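Local coordinates for protein exported gluconolactonase (Xanthomonas campestris pv. campestris, PDB 3DR2) that probably hydrolyses gluconolactone to gluconate in secondary glucose metabolism, as a calcium-binding six-bladed beta-propeller of the SMP-30 family that forms a dimer, at residues L38-Q43 with P297-L302; H4-P9 with T77-L82; A16-P21 with P274-A279. All coordinates share one frame; numbering follows the deposited sequence.

Contact 1 of 3, residues L38-Q43 with P297-L302; sequences LTLYDQ and PCLWML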
loop_
_atom_site.group_PDB
_atom_site.type_symbol
_atom_site.label_atom_id
_atom_site.label_comp_id
_atom_site.label_asym_id
_atom_site.label_seq_id
_atom_site.Cartn_x
_atom_site.Cartn_y
_atom_site.Cartn_z
ATOM N N LEU A 38 17.105 14.914 -7.497
ATOM C CA LEU A 38 16.033 15.602 -6.785
ATOM C C LEU A 38 14.913 14.633 -6.433
ATOM O O LEU A 38 14.749 13.591 -7.076
ATOM C CB LEU A 38 15.428 16.715 -7.646
ATOM C CG LEU A 38 16.275 17.917 -8.067
ATOM C CD1 LEU A 38 16.803 18.623 -6.836
ATOM C CD2 LEU A 38 17.406 17.465 -8.944
ATOM N N THR A 39 14.141 14.991 -5.413
ATOM C CA THR A 39 13.003 14.185 -4.990
ATOM C C THR A 39 11.742 14.915 -5.432
ATOM O O THR A 39 11.517 16.061 -5.038
ATOM C CB THR A 39 12.975 14.017 -3.460
ATOM O OG1 THR A 39 14.171 13.355 -3.035
ATOM C CG2 THR A 39 11.757 13.201 -3.030
ATOM N N LEU A 40 10.924 14.256 -6.251
ATOM C CA LEU A 40 9.689 14.858 -6.747
ATOM C C LEU A 40 8.465 14.413 -5.960
ATOM O O LEU A 40 7.453 15.106 -5.934
ATOM C CB LEU A 40 9.484 14.512 -8.226
ATOM C CG LEU A 40 10.599 14.921 -9.192
ATOM C CD1 LEU A 40 10.239 14.511 -10.612
ATOM C CD2 LEU A 40 10.806 16.423 -9.116
ATOM N N TYR A 41 8.561 13.250 -5.326
ATOM C CA TYR A 41 7.457 12.709 -4.542
ATOM C C TYR A 41 8.045 11.686 -3.587
ATOM O O TYR A 41 8.980 10.980 -3.940
ATOM C CB TYR A 41 6.443 12.024 -5.467
ATOM C CG TYR A 41 5.116 11.674 -4.824
ATOM C CD1 TYR A 41 4.162 12.658 -4.568
ATOM C CD2 TYR A 41 4.799 10.351 -4.506
ATOM C CE1 TYR A 41 2.921 12.339 -4.016
ATOM C CE2 TYR A 41 3.566 10.016 -3.955
ATOM C CZ TYR A 41 2.627 11.020 -3.714
ATOM O OH TYR A 41 1.388 10.704 -3.200
ATOM N N ASP A 42 7.517 11.609 -2.374
ATOM C CA ASP A 42 8.037 10.633 -1.424
ATOM C C ASP A 42 6.939 10.051 -0.557
ATOM O O ASP A 42 7.203 9.565 0.536
ATOM C CB ASP A 42 9.125 11.273 -0.545
ATOM C CG ASP A 42 8.591 12.357 0.388
ATOM O OD1 ASP A 42 7.388 12.681 0.354
ATOM O OD2 ASP A 42 9.400 12.896 1.168
ATOM N N GLN A 43 5.709 10.074 -1.063
ATOM C CA GLN A 43 4.577 9.577 -0.291
ATOM C C GLN A 43 3.896 8.310 -0.810
ATOM O O GLN A 43 2.805 7.968 -0.368
ATOM C CB GLN A 43 3.535 10.691 -0.134
ATOM C CG GLN A 43 4.039 11.895 0.657
ATOM C CD GLN A 43 4.399 11.535 2.082
ATOM O OE1 GLN A 43 3.579 10.973 2.814
ATOM N NE2 GLN A 43 5.621 11.864 2.491
ATOM N N PRO A 297 8.854 4.617 -1.861
ATOM C CA PRO A 297 7.921 5.741 -1.747
ATOM C C PRO A 297 8.218 6.902 -2.695
ATOM O O PRO A 297 7.417 7.832 -2.804
ATOM C CB PRO A 297 8.084 6.178 -0.288
ATOM C CG PRO A 297 8.612 4.955 0.403
ATOM C CD PRO A 297 9.592 4.417 -0.604
ATOM N N CYS A 298 9.335 6.826 -3.409
ATOM C CA CYS A 298 9.764 7.944 -4.240
ATOM C C CYS A 298 9.782 7.945 -5.756
ATOM O O CYS A 298 9.847 6.912 -6.420
ATOM C CB CYS A 298 11.177 8.352 -3.822
ATOM S SG CYS A 298 11.453 8.488 -2.056
ATOM N N LEU A 299 9.778 9.171 -6.273
ATOM C CA LEU A 299 9.915 9.458 -7.692
ATOM C C LEU A 299 11.045 10.493 -7.644
ATOM O O LEU A 299 10.871 11.583 -7.090
ATOM C CB LEU A 299 8.653 10.098 -8.273
ATOM C CG LEU A 299 8.428 10.036 -9.793
ATOM C CD1 LEU A 299 8.016 11.409 -10.281
ATOM C CD2 LEU A 299 9.661 9.553 -10.542
ATOM N N TRP A 300 12.209 10.137 -8.173
ATOM C CA TRP A 300 13.346 11.055 -8.181
ATOM C C TRP A 300 13.576 11.556 -9.601
ATOM O O TRP A 300 13.064 10.985 -10.563
ATOM C CB TRP A 300 14.610 10.345 -7.698
ATOM C CG TRP A 300 14.522 9.761 -6.317
ATOM C CD1 TRP A 300 14.407 10.441 -5.135
ATOM C CD2 TRP A 300 14.594 8.371 -5.974
ATOM N NE1 TRP A 300 14.411 9.560 -4.078
ATOM C CE2 TRP A 300 14.523 8.283 -4.564
ATOM C CE3 TRP A 300 14.715 7.190 -6.721
ATOM C CZ2 TRP A 300 14.571 7.060 -3.886
ATOM C CZ3 TRP A 300 14.763 5.973 -6.046
ATOM C CH2 TRP A 300 14.691 5.921 -4.641
ATOM N N MET A 301 14.353 12.626 -9.739
ATOM C CA MET A 301 14.641 13.152 -11.067
ATOM C C MET A 301 16.033 13.761 -11.129
ATOM O O MET A 301 16.476 14.415 -10.188
ATOM C CB MET A 301 13.600 14.200 -11.482
ATOM C CG MET A 301 13.748 14.689 -12.930
ATOM S SD MET A 301 14.753 16.215 -13.134
ATOM C CE MET A 301 13.565 17.422 -12.550
ATOM N N LEU A 302 16.718 13.524 -12.243
ATOM C CA LEU A 302 18.061 14.047 -12.459
ATOM C C LEU A 302 18.020 14.947 -13.690
ATOM O O LEU A 302 17.913 14.470 -14.822
ATOM C CB LEU A 302 19.050 12.900 -12.691
ATOM C CG LEU A 302 20.531 13.294 -12.704
ATOM C CD1 LEU A 302 20.928 13.800 -11.330
ATOM C CD2 LEU A 302 21.389 12.095 -13.093
HETATM O O HOH W 1 14.271 10.830 -1.456
#

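Contact 2 of 3, residues H4-P9 with T77-L82; sequences HCRVRP and TVDVLL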
loop_
_atom_site.group_PDB
_atom_site.type_symbol
_atom_site.label_atom_id
_atom_site.label_comp_id
_atom_site.label_asym_id
_atom_site.label_seq_id
_atom_site.Cartn_x
_atom_site.Cartn_y
_atom_site.Cartn_z
ATOM N N HIS A 4 -9.125 11.183 -8.579
ATOM C CA HIS A 4 -8.415 12.283 -9.296
ATOM C C HIS A 4 -7.921 13.351 -8.329
ATOM O O HIS A 4 -7.696 14.493 -8.730
ATOM C CB HIS A 4 -9.350 12.953 -10.310
ATOM C CG HIS A 4 -9.700 12.092 -11.484
ATOM N ND1 HIS A 4 -8.807 11.811 -12.497
ATOM C CD2 HIS A 4 -10.853 11.461 -11.814
ATOM C CE1 HIS A 4 -9.397 11.046 -13.402
ATOM N NE2 HIS A 4 -10.638 10.820 -13.012
ATOM N N CYS A 5 -7.750 13.007 -7.057
ATOM C CA CYS A 5 -7.300 14.026 -6.123
ATOM C C CYS A 5 -5.828 14.384 -6.260
ATOM O O CYS A 5 -5.034 13.643 -6.842
ATOM C CB CYS A 5 -7.613 13.636 -4.673
ATOM S SG CYS A 5 -6.562 12.378 -3.878
ATOM N N ARG A 6 -5.479 15.557 -5.750
ATOM C CA ARG A 6 -4.108 16.040 -5.792
ATOM C C ARG A 6 -3.396 15.529 -4.547
ATOM O O ARG A 6 -3.817 15.825 -3.427
ATOM C CB ARG A 6 -4.091 17.569 -5.806
ATOM C CG ARG A 6 -2.697 18.162 -5.853
ATOM C CD ARG A 6 -2.694 19.574 -5.312
ATOM N NE ARG A 6 -3.626 20.430 -6.037
ATOM C CZ ARG A 6 -3.885 21.693 -5.715
ATOM N NH1 ARG A 6 -4.747 22.397 -6.437
ATOM N NH2 ARG A 6 -3.286 22.249 -4.669
ATOM N N VAL A 7 -2.326 14.758 -4.735
ATOM C CA VAL A 7 -1.583 14.209 -3.607
ATOM C C VAL A 7 -0.317 14.987 -3.238
ATOM O O VAL A 7 0.323 14.691 -2.236
ATOM C CB VAL A 7 -1.239 12.713 -3.833
ATOM C CG1 VAL A 7 -2.513 11.875 -3.743
ATOM C CG2 VAL A 7 -0.580 12.523 -5.187
ATOM N N ARG A 8 0.049 15.968 -4.061
ATOM C CA ARG A 8 1.195 16.834 -3.772
ATOM C C ARG A 8 0.915 18.190 -4.405
ATOM O O ARG A 8 0.635 18.280 -5.596
ATOM C CB ARG A 8 2.513 16.291 -4.342
ATOM C CG ARG A 8 3.731 17.142 -3.926
ATOM C CD ARG A 8 4.973 16.835 -4.761
ATOM N NE ARG A 8 6.194 17.474 -4.260
ATOM C CZ ARG A 8 6.570 18.723 -4.526
ATOM N NH1 ARG A 8 5.824 19.507 -5.293
ATOM N NH2 ARG A 8 7.715 19.184 -4.039
ATOM N N PRO A 9 0.957 19.263 -3.608
ATOM C CA PRO A 9 0.701 20.588 -4.180
ATOM C C PRO A 9 1.867 21.030 -5.050
ATOM O O PRO A 9 2.963 20.483 -4.951
ATOM C CB PRO A 9 0.530 21.472 -2.946
ATOM C CG PRO A 9 1.416 20.814 -1.938
ATOM C CD PRO A 9 1.114 19.337 -2.146
ATOM N N THR A 77 3.216 19.572 -9.085
ATOM C CA THR A 77 1.969 18.954 -8.658
ATOM C C THR A 77 1.943 17.480 -9.028
ATOM O O THR A 77 2.493 17.087 -10.057
ATOM C CB THR A 77 0.759 19.613 -9.336
ATOM O OG1 THR A 77 0.712 21.000 -8.991
ATOM C CG2 THR A 77 -0.534 18.938 -8.897
ATOM N N VAL A 78 1.331 16.670 -8.167
ATOM C CA VAL A 78 1.177 15.248 -8.438
ATOM C C VAL A 78 -0.308 14.963 -8.245
ATOM O O VAL A 78 -0.872 15.239 -7.179
ATOM C CB VAL A 78 2.008 14.358 -7.479
ATOM C CG1 VAL A 78 1.774 12.883 -7.815
ATOM C CG2 VAL A 78 3.492 14.682 -7.610
ATOM N N ASP A 79 -0.937 14.438 -9.291
ATOM C CA ASP A 79 -2.357 14.113 -9.270
ATOM C C ASP A 79 -2.560 12.614 -9.438
ATOM O O ASP A 79 -1.706 11.923 -9.982
ATOM C CB ASP A 79 -3.084 14.821 -10.419
ATOM C CG ASP A 79 -3.039 16.322 -10.300
ATOM O OD1 ASP A 79 -3.396 16.825 -9.217
ATOM O OD2 ASP A 79 -2.659 16.996 -11.285
ATOM N N VAL A 80 -3.695 12.116 -8.961
ATOM C CA VAL A 80 -4.012 10.706 -9.126
ATOM C C VAL A 80 -4.702 10.598 -10.487
ATOM O O VAL A 80 -5.782 11.167 -10.688
ATOM C CB VAL A 80 -4.974 10.207 -8.024
ATOM C CG1 VAL A 80 -5.349 8.747 -8.283
ATOM C CG2 VAL A 80 -4.317 10.348 -6.654
ATOM N N LEU A 81 -4.075 9.885 -11.423
ATOM C CA LEU A 81 -4.628 9.704 -12.764
ATOM C C LEU A 81 -5.591 8.522 -12.807
ATOM O O LEU A 81 -6.628 8.585 -13.465
ATOM C CB LEU A 81 -3.499 9.495 -13.783
ATOM C CG LEU A 81 -2.504 10.652 -13.943
ATOM C CD1 LEU A 81 -1.389 10.252 -14.914
ATOM C CD2 LEU A 81 -3.237 11.888 -14.453
ATOM N N LEU A 82 -5.233 7.445 -12.112
ATOM C CA LEU A 82 -6.069 6.247 -12.029
ATOM C C LEU A 82 -6.059 5.823 -10.566
ATOM O O LEU A 82 -4.994 5.666 -9.978
ATOM C CB LEU A 82 -5.504 5.124 -12.905
ATOM C CG LEU A 82 -5.552 5.360 -14.415
ATOM C CD1 LEU A 82 -4.868 4.216 -15.139
ATOM C CD2 LEU A 82 -6.993 5.480 -14.863
HETATM O O HOH W 2 -6.256 13.423 -12.765
HETATM O O HOH W 3 -6.171 16.369 -9.584
HETATM O O HOH W 4 -4.199 19.449 -9.062
#

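Contact 3 of 3, residues A16-P21 with P274-A279; sequences ADCDPP and PTPGTA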
loop_
_atom_site.group_PDB
_atom_site.type_symbol
_atom_site.label_atom_id
_atom_site.label_comp_id
_atom_site.label_asym_id
_atom_site.label_seq_id
_atom_site.Cartn_x
_atom_site.Cartn_y
_atom_site.Cartn_z
ATOM N N ALA A 16 17.770 15.242 -3.194
ATOM C CA ALA A 16 17.728 13.933 -2.552
ATOM C C ALA A 16 18.933 13.754 -1.641
ATOM O O ALA A 16 20.008 14.280 -1.912
ATOM C CB ALA A 16 17.704 12.836 -3.607
ATOM N N ASP A 17 18.750 13.012 -0.557
ATOM C CA ASP A 17 19.837 12.775 0.379
ATOM C C ASP A 17 20.604 11.518 -0.023
ATOM O O ASP A 17 20.324 10.419 0.458
ATOM C CB ASP A 17 19.295 12.635 1.803
ATOM C CG ASP A 17 20.394 12.649 2.848
ATOM O OD1 ASP A 17 20.071 12.674 4.054
ATOM O OD2 ASP A 17 21.582 12.631 2.464
ATOM N N CYS A 18 21.571 11.694 -0.916
ATOM C CA CYS A 18 22.385 10.589 -1.394
ATOM C C CYS A 18 23.683 11.124 -1.987
ATOM O O CYS A 18 23.832 12.332 -2.196
ATOM C CB CYS A 18 21.613 9.781 -2.447
ATOM S SG CYS A 18 21.106 10.720 -3.916
ATOM N N ASP A 19 24.626 10.228 -2.251
ATOM C CA ASP A 19 25.902 10.639 -2.816
ATOM C C ASP A 19 25.745 11.036 -4.276
ATOM O O ASP A 19 24.854 10.539 -4.977
ATOM C CB ASP A 19 26.928 9.504 -2.703
ATOM C CG ASP A 19 27.266 9.162 -1.263
ATOM O OD1 ASP A 19 27.546 10.096 -0.481
ATOM O OD2 ASP A 19 27.263 7.962 -0.912
ATOM N N PRO A 20 26.596 11.958 -4.754
ATOM C CA PRO A 20 26.527 12.397 -6.150
ATOM C C PRO A 20 27.004 11.270 -7.064
ATOM O O PRO A 20 27.605 10.299 -6.599
ATOM C CB PRO A 20 27.453 13.610 -6.175
ATOM C CG PRO A 20 28.493 13.247 -5.148
ATOM C CD PRO A 20 27.648 12.688 -4.022
ATOM N N PRO A 21 26.737 11.379 -8.371
ATOM C CA PRO A 21 27.144 10.357 -9.342
ATOM C C PRO A 21 28.630 10.002 -9.350
ATOM O O PRO A 21 29.495 10.869 -9.201
ATOM C CB PRO A 21 26.686 10.950 -10.670
ATOM C CG PRO A 21 25.462 11.701 -10.281
ATOM C CD PRO A 21 25.901 12.404 -9.021
ATOM N N PRO A 274 23.906 7.208 -7.736
ATOM C CA PRO A 274 23.326 6.782 -6.462
ATOM C C PRO A 274 21.936 7.346 -6.215
ATOM O O PRO A 274 21.624 8.464 -6.625
ATOM C CB PRO A 274 24.332 7.299 -5.434
ATOM C CG PRO A 274 25.623 7.278 -6.184
ATOM C CD PRO A 274 25.221 7.838 -7.524
ATOM N N THR A 275 21.104 6.552 -5.549
ATOM C CA THR A 275 19.755 6.962 -5.187
ATOM C C THR A 275 19.599 6.588 -3.712
ATOM O O THR A 275 20.150 5.583 -3.263
ATOM C CB THR A 275 18.696 6.241 -6.030
ATOM O OG1 THR A 275 17.398 6.678 -5.624
ATOM C CG2 THR A 275 18.796 4.751 -5.850
ATOM N N PRO A 276 18.846 7.388 -2.939
ATOM C CA PRO A 276 18.644 7.122 -1.507
ATOM C C PRO A 276 18.081 5.766 -1.080
ATOM O O PRO A 276 18.273 5.349 0.059
ATOM C CB PRO A 276 17.785 8.307 -1.043
ATOM C CG PRO A 276 17.152 8.827 -2.292
ATOM C CD PRO A 276 18.203 8.648 -3.347
ATOM N N GLY A 277 17.397 5.082 -1.989
ATOM C CA GLY A 277 16.845 3.773 -1.681
ATOM C C GLY A 277 16.917 2.921 -2.933
ATOM O O GLY A 277 17.381 3.389 -3.965
ATOM N N THR A 278 16.476 1.672 -2.858
ATOM C CA THR A 278 16.508 0.810 -4.033
ATOM C C THR A 278 15.733 1.488 -5.158
ATOM O O THR A 278 14.719 2.136 -4.909
ATOM C CB THR A 278 15.862 -0.558 -3.734
ATOM O OG1 THR A 278 16.630 -1.236 -2.733
ATOM C CG2 THR A 278 15.804 -1.414 -4.997
ATOM N N ALA A 279 16.225 1.365 -6.385
ATOM C CA ALA A 279 15.544 1.949 -7.533
ATOM C C ALA A 279 14.855 0.820 -8.291
ATOM O O ALA A 279 15.450 -0.230 -8.523
ATOM C CB ALA A 279 16.537 2.664 -8.441
HETATM O O HOH W 5 23.272 10.470 -7.027
#

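Contact 1 of 3, residues L38-Q43 with P297-L302
Thr-39 and Trp-300 stand side by side, pointing the same way, where strand 38-41 pairs antiparallel with strand 298-303. This is the velcro closure of the six-bladed beta-propeller: a strand from the N-terminal part completes the blade built by the C-terminal strands. The indole turns an edge to its neighbour, with Thr-39 OG1 near the ring plane, 3.6 Å from Trp-300 CD1, and Leu-38 O also at the edge. A water in that plane accepts from Trp-300 NE1 at 2.9 Å and is bonded to Thr-39 OG1 as well. One face of the indole is met near its rim by Cys-298 CB.

Leu-299 and Met-301 occupy the other face of the sheet, and Leu-40 lies obliquely across both. Its CD1 presses on Met-301 CB at 3.5 Å, tighter than ordinary carbon contact, and reaches Leu-299 CD1 at 3.8 Å. Leu-40 and Tyr-41 both face Leu-299, a classic beta bulge. Leu-299 O therefore takes two bonds, a short one from Leu-40 N (2.8 Å) and a weak one from Tyr-41 N (3.4 Å). With CG anti to the backbone N (chi1 -168°), the Tyr-41 ring packs on Val-7 and Arg-8 and on Pro-156 of the second subunit. Beyond the bulge, Leu-299 N gives its hydrogen to Tyr-41 O at 3.1 Å.

Contact 2 of 3, residues H4-P9 with T77-L82
The His-4 imidazole lies obliquely to Val-80 O and Leu-81 O, with a water in the ring plane at its edge. Here strand 6-8 joins the blade of strands 47-53, 58-63, 68-73 and 78-83 as an added antiparallel edge strand, broken by a classic beta bulge. The water is bonded to His-4 ND1 and donates to Val-80 O at 3.1 Å, linking imidazole and backbone.

A second set of flat groups is the Arg-6 guanidinium and the Asp-79 carboxylate, whose planes are 61° apart. Their charged atoms do not touch: Arg-6 NE stays 4.8 Å from Asp-79 OD1. A direct approach is made by carbon instead, Arg-6 CB lying 3.6 Å from Asp-79 OD1, while Asp-79 OD2 has its salt bridge with Arg-73. Behind this polar face, Val-7 forks over two valines. Its CG2, between the backbone N and the carbonyl carbon, meets Val-78 CG1 at 3.5 Å. Its CG1 is anti to the carbonyl carbon (chi1 -70°); the Val-7 and Val-80 side chains cross at about a right angle, CG1 meeting Val-80 CG2 at 3.7 Å. Val-7 and Arg-8 both face Val-78, whose O accepts from Val-7 N at 2.9 Å and weakly from Arg-8 N. Cys-5 forms a disulfide with Cys-160 of the second subunit, tying this edge to the dimer partner. A water accepts from Arg-6 NE and donates to Asp-79 OD1 at 2.7 Å.

Contact 3 of 3, residues A16-P21 with P274-A279
Two connections between neighbouring blades of the beta-propeller meet here, with Cys-18 and Asp-19 lying against Pro-276 and Pro-274. Residues 274-279 lead from strand 269-274, next to the edge of one blade, to strand 281-284, at the edge of the blade that closes the ring. Residues 16-21 make a matching passage between the added edge strands 14-15 and 22-23 of those blades. Apart from Pro-274, which ends strand 269-274, the touching residues lie in loop, and the packing is mostly proline ring against backbone, near the surface.

Pro-274 lies against the backbone of residues 19-21. Its CB is 3.3 Å from Asp-19 O, and its CD touches two successive residues, Pro-20 O at 3.5 Å and Pro-21 CA at 3.7 Å. The second proline, Pro-276, is met by Cys-18: the thiol sits between the backbone N and the carbonyl carbon (chi1 60°), and from there SG reaches Pro-276 CD at 3.6 Å. Ala-16 CB approaches the same CD more loosely, at 4.2 Å, while Asp-17 O lies 3.6 Å from Pro-276 CB. Asp-17 is the centre of an inverse gamma turn, closed by a weak bond from Cys-18 N to Ala-16 O, and this kink brings Ala-16 and Cys-18 to the same proline. Leu-37 covers Ala-16, Cys-18 and Pro-276, and Trp-300 of the closing blade packs on Pro-276.

A water bridges the two backbones: it donates to Asp-19 O at 2.6 Å and to Pro-274 O, also at 2.6 Å.

From the N terminus, the chain meets the first segment of contact 2, then that of contact 3, then that of contact 1; their partners follow in the same order. The three closures therefore cross one another, and none nests. Contact 2 returns after 67 residues, adding the N-terminal strand to the blade that ends with strand 78-83. Contacts 3 and 1 each span over 250 residues, the first joining two interblade passages, the second closing the propeller ring. Contact 1 touches both others: Tyr-41 packs on Val-78 of contact 2, and Thr-39 on Ala-16 of contact 3. Contacts 2 and 3 stay about 11 Å apart at their nearest atoms.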